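Local coordinates for protein leucyl-trna synthetase (Plasmodium falciparum, PDB 5FOC) that forms the editing domain of the cytosolic leucyl-tRNA synthetase, a class I enzyme, and probably removes wrongly attached amino acids from tRNA to keep leucine decoding accurate, at residues N137-P143 with L238-T244; D20-I24 with H222-L226; F123-T127 with S251-P256. The protein carries 2 engineered substitutions. All blocks are in the same frame, centred on the assembly; numbering follows the deposited sequence.

Interaction 1. Residues N137-P143 with L238-T244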
# COMPACT_ATOMS: atom_id res chain seq x y z
N ASN A 137 9.26 2.05 6.07
CA ASN A 137 9.74 0.83 6.83
C ASN A 137 8.76 -0.31 6.89
O ASN A 137 9.14 -1.48 7.15
CB ASN A 137 10.36 1.21 8.18
CG ASN A 137 9.45 1.99 9.10
OD1 ASN A 137 8.54 2.72 8.62
ND2 ASN A 137 9.71 1.95 10.39
N TYR A 138 7.47 -0.06 6.64
CA TYR A 138 6.43 -1.03 6.63
C TYR A 138 5.37 -0.62 5.61
O TYR A 138 5.50 0.46 4.98
CB TYR A 138 5.78 -1.23 8.01
CG TYR A 138 6.74 -1.79 8.99
CD1 TYR A 138 6.95 -3.14 9.01
CD2 TYR A 138 7.50 -0.99 9.83
CE1 TYR A 138 7.86 -3.69 9.88
CE2 TYR A 138 8.40 -1.53 10.75
CZ TYR A 138 8.60 -2.92 10.72
OH TYR A 138 9.57 -3.45 11.61
N THR A 139 4.42 -1.51 5.40
CA THR A 139 3.24 -1.24 4.58
C THR A 139 2.03 -1.52 5.45
O THR A 139 1.88 -2.56 6.03
CB THR A 139 3.25 -2.15 3.32
OG1 THR A 139 4.36 -1.81 2.50
CG2 THR A 139 1.92 -2.06 2.57
N PHE A 140 1.12 -0.56 5.57
CA PHE A 140 -0.06 -0.76 6.36
C PHE A 140 -1.31 -1.09 5.53
O PHE A 140 -1.49 -0.57 4.40
CB PHE A 140 -0.45 0.48 7.18
CG PHE A 140 0.48 0.88 8.27
CD1 PHE A 140 0.77 0.01 9.34
CD2 PHE A 140 0.97 2.19 8.33
CE1 PHE A 140 1.57 0.46 10.41
CE2 PHE A 140 1.75 2.62 9.38
CZ PHE A 140 2.08 1.74 10.42
N ILE A 141 -2.11 -1.98 6.10
CA ILE A 141 -3.37 -2.45 5.52
C ILE A 141 -4.41 -2.56 6.60
O ILE A 141 -4.09 -2.69 7.78
CB ILE A 141 -3.15 -3.80 4.79
CG1 ILE A 141 -4.24 -4.09 3.79
CG2 ILE A 141 -3.02 -4.95 5.77
CD1 ILE A 141 -3.91 -5.21 2.81
N ASN A 142 -5.69 -2.40 6.24
CA ASN A 142 -6.72 -2.59 7.23
C ASN A 142 -7.03 -4.06 7.36
O ASN A 142 -7.52 -4.64 6.42
CB ASN A 142 -7.98 -1.77 6.88
CG ASN A 142 -9.02 -1.79 7.98
OD1 ASN A 142 -9.22 -2.76 8.68
ND2 ASN A 142 -9.69 -0.66 8.14
N PRO A 143 -6.71 -4.68 8.53
CA PRO A 143 -6.82 -6.16 8.63
C PRO A 143 -8.27 -6.68 8.59
O PRO A 143 -8.52 -7.82 8.23
CB PRO A 143 -6.18 -6.43 9.99
CG PRO A 143 -6.44 -5.19 10.79
CD PRO A 143 -6.30 -4.08 9.81
N LEU A 238 9.79 -4.55 3.82
CA LEU A 238 8.69 -3.77 4.34
C LEU A 238 7.50 -4.66 4.63
O LEU A 238 6.65 -4.93 3.75
CB LEU A 238 8.33 -2.71 3.29
CG LEU A 238 9.46 -1.95 2.66
CD1 LEU A 238 8.91 -0.88 1.66
CD2 LEU A 238 10.30 -1.28 3.70
N TYR A 239 7.44 -5.15 5.85
CA TYR A 239 6.42 -6.12 6.18
C TYR A 239 5.09 -5.40 6.18
O TYR A 239 5.02 -4.21 6.59
CB TYR A 239 6.72 -6.78 7.52
CG TYR A 239 8.07 -7.48 7.48
CD1 TYR A 239 8.28 -8.56 6.65
CD2 TYR A 239 9.13 -6.99 8.21
CE1 TYR A 239 9.55 -9.15 6.61
CE2 TYR A 239 10.38 -7.61 8.19
CZ TYR A 239 10.56 -8.65 7.34
OH TYR A 239 11.83 -9.26 7.33
N ILE A 240 4.06 -6.17 5.85
CA ILE A 240 2.67 -5.66 5.96
C ILE A 240 2.25 -5.72 7.42
O ILE A 240 2.25 -6.80 8.04
CB ILE A 240 1.69 -6.38 5.06
CG1 ILE A 240 2.07 -6.15 3.63
CG2 ILE A 240 0.26 -5.86 5.29
CD1 ILE A 240 1.26 -6.83 2.56
N LEU A 241 1.78 -4.59 7.97
CA LEU A 241 1.30 -4.49 9.32
C LEU A 241 -0.15 -3.99 9.37
O LEU A 241 -0.54 -3.30 8.45
CB LEU A 241 2.16 -3.54 10.13
CG LEU A 241 3.64 -3.81 10.36
CD1 LEU A 241 4.22 -2.71 11.23
CD2 LEU A 241 3.81 -5.15 11.04
N PRO A 242 -0.89 -4.36 10.40
CA PRO A 242 -2.30 -3.94 10.49
C PRO A 242 -2.49 -2.54 11.08
O PRO A 242 -1.93 -2.21 12.09
CB PRO A 242 -2.90 -4.99 11.40
CG PRO A 242 -1.79 -5.32 12.34
CD PRO A 242 -0.54 -5.31 11.49
N MET A 243 -3.35 -1.75 10.40
CA MET A 243 -3.72 -0.42 10.88
C MET A 243 -5.23 -0.32 10.71
O MET A 243 -5.72 -0.21 9.59
CB MET A 243 -2.97 0.64 10.12
CG MET A 243 -3.35 2.10 10.48
SD MET A 243 -2.51 3.34 9.46
CE MET A 243 -1.30 4.03 10.57
N THR A 244 -5.96 -0.45 11.82
CA THR A 244 -7.44 -0.50 11.79
C THR A 244 -8.08 0.83 11.50
O THR A 244 -9.28 0.86 11.25
CB THR A 244 -8.04 -1.04 13.10
OG1 THR A 244 -7.66 -0.21 14.21
CG2 THR A 244 -7.56 -2.46 13.29
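Met-243 lays its terminal methyl over one face of the Phe-140 ring across the strand pair. The Met-243 side chain leaves the backbone with CG anti to N (chi1 176°). CB lies beside Phe-140 CD1 at 3.9 Å, near the base of the ring. SD then comes in obliquely, 3.8 Å from Phe-140 CD2, a Met-aromatic contact. Beyond it the chain bends at chi3 (-106°), which brings CE over the ring face, 3.6 Å from Phe-140 CE2 and displaced toward the rim. At the edge of the same ring, in its plane, stands the carbonyl oxygen of Leu-241. Leu-241 serves Tyr-138 in a comparable way: its CD1 sits over one ring face, 3.7 Å from the centroid, while Tyr-239 O occupies the ring edge, in plane. The Tyr-138 hydroxyl is bound elsewhere, by Gln-289 O and Asn-292 N.

On the other side of the sheet Ile-141 CG2 presses on Ile-240 CG2 at 3.4 Å, closer than ordinary carbon contact, and both isoleucines also touch Phe-123. Backbone bonds set the register. Leu-241 N donates to Thr-139 O at 2.8 Å, and Leu-241 O accepts from Ile-141 N at 3.1 Å; Thr-139 N to Tyr-239 O and Met-243 N to Ile-141 O extend the series at either end. One residue bonding through its N and O to two residues on the partner strand is how parallel strands pair, here strands 138-141 and 238-242 in the large mixed sheet at the centre of the editing domain.

Interaction 2. Residues D20-I24 with H222-L226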
# COMPACT_ATOMS: atom_id res chain seq x y z
N ASP A 20 4.53 -17.37 -1.54
CA ASP A 20 3.63 -17.29 -0.36
C ASP A 20 2.31 -16.52 -0.70
O ASP A 20 1.23 -16.89 -0.23
CB ASP A 20 4.32 -16.59 0.82
CG ASP A 20 5.42 -17.42 1.45
OD1 ASP A 20 5.48 -18.68 1.30
OD2 ASP A 20 6.25 -16.79 2.14
N PHE A 21 2.45 -15.50 -1.55
CA PHE A 21 1.26 -14.82 -2.03
C PHE A 21 0.32 -15.79 -2.79
O PHE A 21 -0.89 -15.78 -2.60
CB PHE A 21 1.63 -13.62 -2.92
CG PHE A 21 0.42 -12.71 -3.29
CD1 PHE A 21 -0.37 -12.98 -4.39
CD2 PHE A 21 0.14 -11.63 -2.51
CE1 PHE A 21 -1.50 -12.17 -4.68
CE2 PHE A 21 -0.97 -10.80 -2.82
CZ PHE A 21 -1.75 -11.07 -3.91
N TYR A 22 0.89 -16.61 -3.69
CA TYR A 22 0.11 -17.65 -4.36
C TYR A 22 -0.61 -18.61 -3.37
O TYR A 22 -1.73 -19.02 -3.62
CB TYR A 22 1.07 -18.46 -5.26
CG TYR A 22 0.46 -19.63 -5.98
CD1 TYR A 22 -0.71 -19.52 -6.72
CD2 TYR A 22 1.12 -20.89 -5.97
CE1 TYR A 22 -1.23 -20.61 -7.38
CE2 TYR A 22 0.60 -21.95 -6.64
CZ TYR A 22 -0.56 -21.85 -7.34
OH TYR A 22 -1.09 -22.91 -8.03
N SER A 23 0.08 -19.04 -2.30
CA SER A 23 -0.57 -19.89 -1.28
C SER A 23 -1.80 -19.18 -0.66
O SER A 23 -2.87 -19.77 -0.52
CB SER A 23 0.37 -20.24 -0.15
OG SER A 23 1.45 -20.93 -0.69
N ILE A 24 -1.59 -17.91 -0.30
CA ILE A 24 -2.68 -17.09 0.25
C ILE A 24 -3.85 -17.01 -0.76
O ILE A 24 -4.99 -17.27 -0.38
CB ILE A 24 -2.18 -15.68 0.67
CG1 ILE A 24 -1.20 -15.74 1.85
CG2 ILE A 24 -3.38 -14.76 1.02
CD1 ILE A 24 -0.39 -14.46 2.06
N HIS A 222 -5.05 -11.49 6.18
CA HIS A 222 -4.32 -12.58 5.54
C HIS A 222 -3.02 -12.18 4.89
O HIS A 222 -2.13 -13.04 4.64
CB HIS A 222 -5.19 -13.29 4.55
CG HIS A 222 -6.37 -13.92 5.17
ND1 HIS A 222 -6.26 -14.85 6.18
CD2 HIS A 222 -7.70 -13.71 5.00
CE1 HIS A 222 -7.46 -15.24 6.55
NE2 HIS A 222 -8.35 -14.54 5.87
N PHE A 223 -2.84 -10.90 4.66
CA PHE A 223 -1.61 -10.36 4.11
C PHE A 223 -0.61 -9.86 5.13
O PHE A 223 0.53 -9.53 4.77
CB PHE A 223 -1.91 -9.23 3.15
CG PHE A 223 -2.78 -9.60 1.98
CD1 PHE A 223 -2.42 -10.61 1.09
CD2 PHE A 223 -3.93 -8.88 1.70
CE1 PHE A 223 -3.21 -10.89 -0.01
CE2 PHE A 223 -4.73 -9.18 0.61
CZ PHE A 223 -4.37 -10.16 -0.25
N VAL A 224 -1.05 -9.78 6.40
CA VAL A 224 -0.20 -9.28 7.46
C VAL A 224 1.01 -10.19 7.59
O VAL A 224 0.88 -11.40 7.66
CB VAL A 224 -0.96 -9.08 8.79
CG1 VAL A 224 -0.04 -8.72 9.94
CG2 VAL A 224 -1.96 -7.93 8.58
N GLY A 225 2.18 -9.58 7.56
CA GLY A 225 3.47 -10.32 7.66
C GLY A 225 4.17 -10.56 6.32
O GLY A 225 5.37 -10.88 6.28
N LEU A 226 3.46 -10.46 5.19
CA LEU A 226 4.08 -10.51 3.89
C LEU A 226 5.15 -9.45 3.77
O LEU A 226 5.00 -8.31 4.23
CB LEU A 226 3.11 -10.28 2.74
CG LEU A 226 2.21 -11.37 2.21
CD1 LEU A 226 1.43 -10.86 1.00
CD2 LEU A 226 3.06 -12.54 1.76
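Ile-24 and Leu-226 meet tip to tip, with CD1 of the isoleucine 4.0 Å from Leu-226 CD2. The same CD1 also rests 3.4 Å from His-222 O. With CG1 beside the backbone N (chi1 -65°), CG2 is left anti to that N and meets Phe-223 CE1 at 4.0 Å, so the two branches reach different side chains of the loop. Helix 18-35 here packs against the type II beta turn from Phe-223 to Leu-226, which leads into strand 227-229, and Gly-225 takes the third position of the turn with the positive phi usual there. Apolar side chains carry the contact between them. Phe-21, one turn of the helix earlier than Ile-24, has CG anti to N (chi1 -171°), a setting that carries its ring toward the loop. Its plane is nearly parallel to that of Phe-223, tilted only 6°, yet the two rings are slid so far apart that they scarcely overlap, meeting at Phe-21 CE2 and Phe-223 CE1, 3.6 Å apart. Leu-226 CD1 approaches the edge of the Phe-21 ring, near its plane, 3.8 Å from CD2. On the sheet side, the Phe-223 ring meets Phe-123 edge-to-face and touches Ile-240.

Interaction 3. Residues F123-T127 with S251-P256; sequences FLGST and STGIVP
The Phe-123 ring receives Ile-254 at its edge: CD1 of the isoleucine lies near the ring plane, 3.9 Å from Phe-123 CD2, and the two side chains cross at about a right angle. Beyond this pair the Phe-123 side chain also packs on Val-15 and Val-184. Pro-256, a puckered ring, brings CD to within 3.2 Å of Ser-126 O, while its CG reaches Thr-127 CB.

The carbonyl of Leu-124 is gripped by a side chain: Thr-252 OG1 donates to Leu-124 O at 2.6 Å, tilted 28° from the carbonyl plane. That hydroxyl stands between the backbone N and the carbonyl carbon of its own residue (chi1 57°), which turns it back to the strand. Ser-126 N donates to Ile-254 O at 2.7 Å, and Gly-125 CA adds a CA-H...O contact at 3.3 Å to the same oxygen, so Ile-254 O is shared by two consecutive residues. Ser-126 OG and Ser-251 OG lie 2.7 Å apart in a hydrogen bond whose direction is not fixed. The hydroxyls of Ser-126, Ser-251 and Thr-252, on buried residues, are thus engaged within the contact.

Segments 123-127 and 254-256 cross at 64°, axes 4.4 Å apart at closest approach, and one backbone hydrogen bond joins them. Strand 120-127 is bonded to strands 7-15 and 181-185, whereas strand 254-257 pairs with strand 138-141. Ser-251 and Thr-252, ahead of that strand, reach across to strand 120-127, with Ser-251 N bound by Glu-374 and Thr-252 bonded to Ser-186.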
# COMPACT_ATOMS: atom_id res chain seq x y z
N PHE A 123 0.85 -4.21 -4.42
CA PHE A 123 -0.07 -3.43 -3.57
C PHE A 123 0.06 -1.98 -4.02
O PHE A 123 1.09 -1.44 -4.21
CB PHE A 123 0.26 -3.58 -2.07
CG PHE A 123 -0.11 -4.91 -1.48
CD1 PHE A 123 0.70 -6.04 -1.70
CD2 PHE A 123 -1.24 -5.07 -0.72
CE1 PHE A 123 0.34 -7.26 -1.11
CE2 PHE A 123 -1.60 -6.27 -0.17
CZ PHE A 123 -0.80 -7.38 -0.35
N LEU A 124 -1.13 -1.31 -4.16
CA LEU A 124 -1.07 0.10 -4.57
C LEU A 124 -1.18 0.97 -3.31
O LEU A 124 -2.29 1.08 -2.74
CB LEU A 124 -2.19 0.40 -5.55
CG LEU A 124 -2.06 -0.14 -6.97
CD1 LEU A 124 -3.34 0.06 -7.78
CD2 LEU A 124 -0.89 0.52 -7.66
N GLY A 125 -0.03 1.49 -2.85
CA GLY A 125 0.09 2.23 -1.62
C GLY A 125 -0.29 3.67 -1.96
O GLY A 125 0.12 4.13 -2.98
N SER A 126 -0.96 4.33 -1.04
CA SER A 126 -1.43 5.72 -1.30
C SER A 126 -0.76 6.67 -0.30
O SER A 126 -0.75 6.37 0.90
CB SER A 126 -2.92 5.69 -1.12
OG SER A 126 -3.35 7.03 -1.39
N THR A 127 -0.25 7.82 -0.77
CA THR A 127 0.39 8.79 0.09
C THR A 127 0.10 10.23 -0.41
O THR A 127 0.06 10.47 -1.64
CB THR A 127 1.93 8.55 0.22
OG1 THR A 127 2.48 9.43 1.18
CG2 THR A 127 2.64 8.72 -1.08
N SER A 251 -9.01 6.57 -1.14
CA SER A 251 -8.02 6.02 -2.05
C SER A 251 -8.06 4.48 -2.06
O SER A 251 -9.10 3.86 -2.12
CB SER A 251 -6.65 6.61 -1.68
OG SER A 251 -5.68 6.36 -2.66
N THR A 252 -6.86 3.86 -2.01
CA THR A 252 -6.77 2.40 -2.15
C THR A 252 -6.75 1.58 -0.85
O THR A 252 -6.78 0.33 -0.93
CB THR A 252 -5.41 2.04 -2.84
OG1 THR A 252 -4.34 2.58 -2.06
CG2 THR A 252 -5.32 2.65 -4.20
N GLY A 253 -6.64 2.25 0.30
CA GLY A 253 -6.81 1.63 1.59
C GLY A 253 -5.49 0.88 1.91
O GLY A 253 -5.54 0.07 2.82
N ILE A 254 -4.41 1.26 1.28
CA ILE A 254 -3.05 0.68 1.61
C ILE A 254 -2.15 1.90 1.73
O ILE A 254 -2.12 2.75 0.82
CB ILE A 254 -2.56 -0.20 0.47
CG1 ILE A 254 -3.54 -1.35 0.29
CG2 ILE A 254 -1.15 -0.75 0.85
CD1 ILE A 254 -3.60 -2.00 -1.07
N VAL A 255 -1.44 2.01 2.84
CA VAL A 255 -0.56 3.12 3.00
C VAL A 255 0.87 2.75 3.39
O VAL A 255 1.07 1.86 4.19
CB VAL A 255 -1.13 4.14 3.99
CG1 VAL A 255 -2.47 4.68 3.48
CG2 VAL A 255 -1.30 3.57 5.35
N PRO A 256 1.83 3.47 2.84
CA PRO A 256 3.22 3.32 3.28
C PRO A 256 3.36 3.76 4.70
O PRO A 256 2.76 4.78 5.10
CB PRO A 256 4.02 4.21 2.32
CG PRO A 256 3.03 4.86 1.42
CD PRO A 256 1.67 4.45 1.75

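In the fold
The six segments follow the chain in the order 20-24, 123-127, 137-143, 222-226, 238-244 and 251-256, so interaction 1 is nested within the loop that interaction 3 closes, while interaction 2 crosses both. The centres of interactions 1 and 3 lie about 10 Å apart, those of 1 and 2 about 12 Å, and those of 2 and 3 about 17 Å. Strands 138-141 and 254-257 are neighbours in the large mixed sheet, with Phe-140 N bonded to Val-255 O; Ile-240 is bonded to Gly-225 and Leu-226. Phe-123 of interaction 3 touches both other interactions. Sequence-distant pieces are thereby gathered into one editing-domain core, with helix 18-35 laid against it.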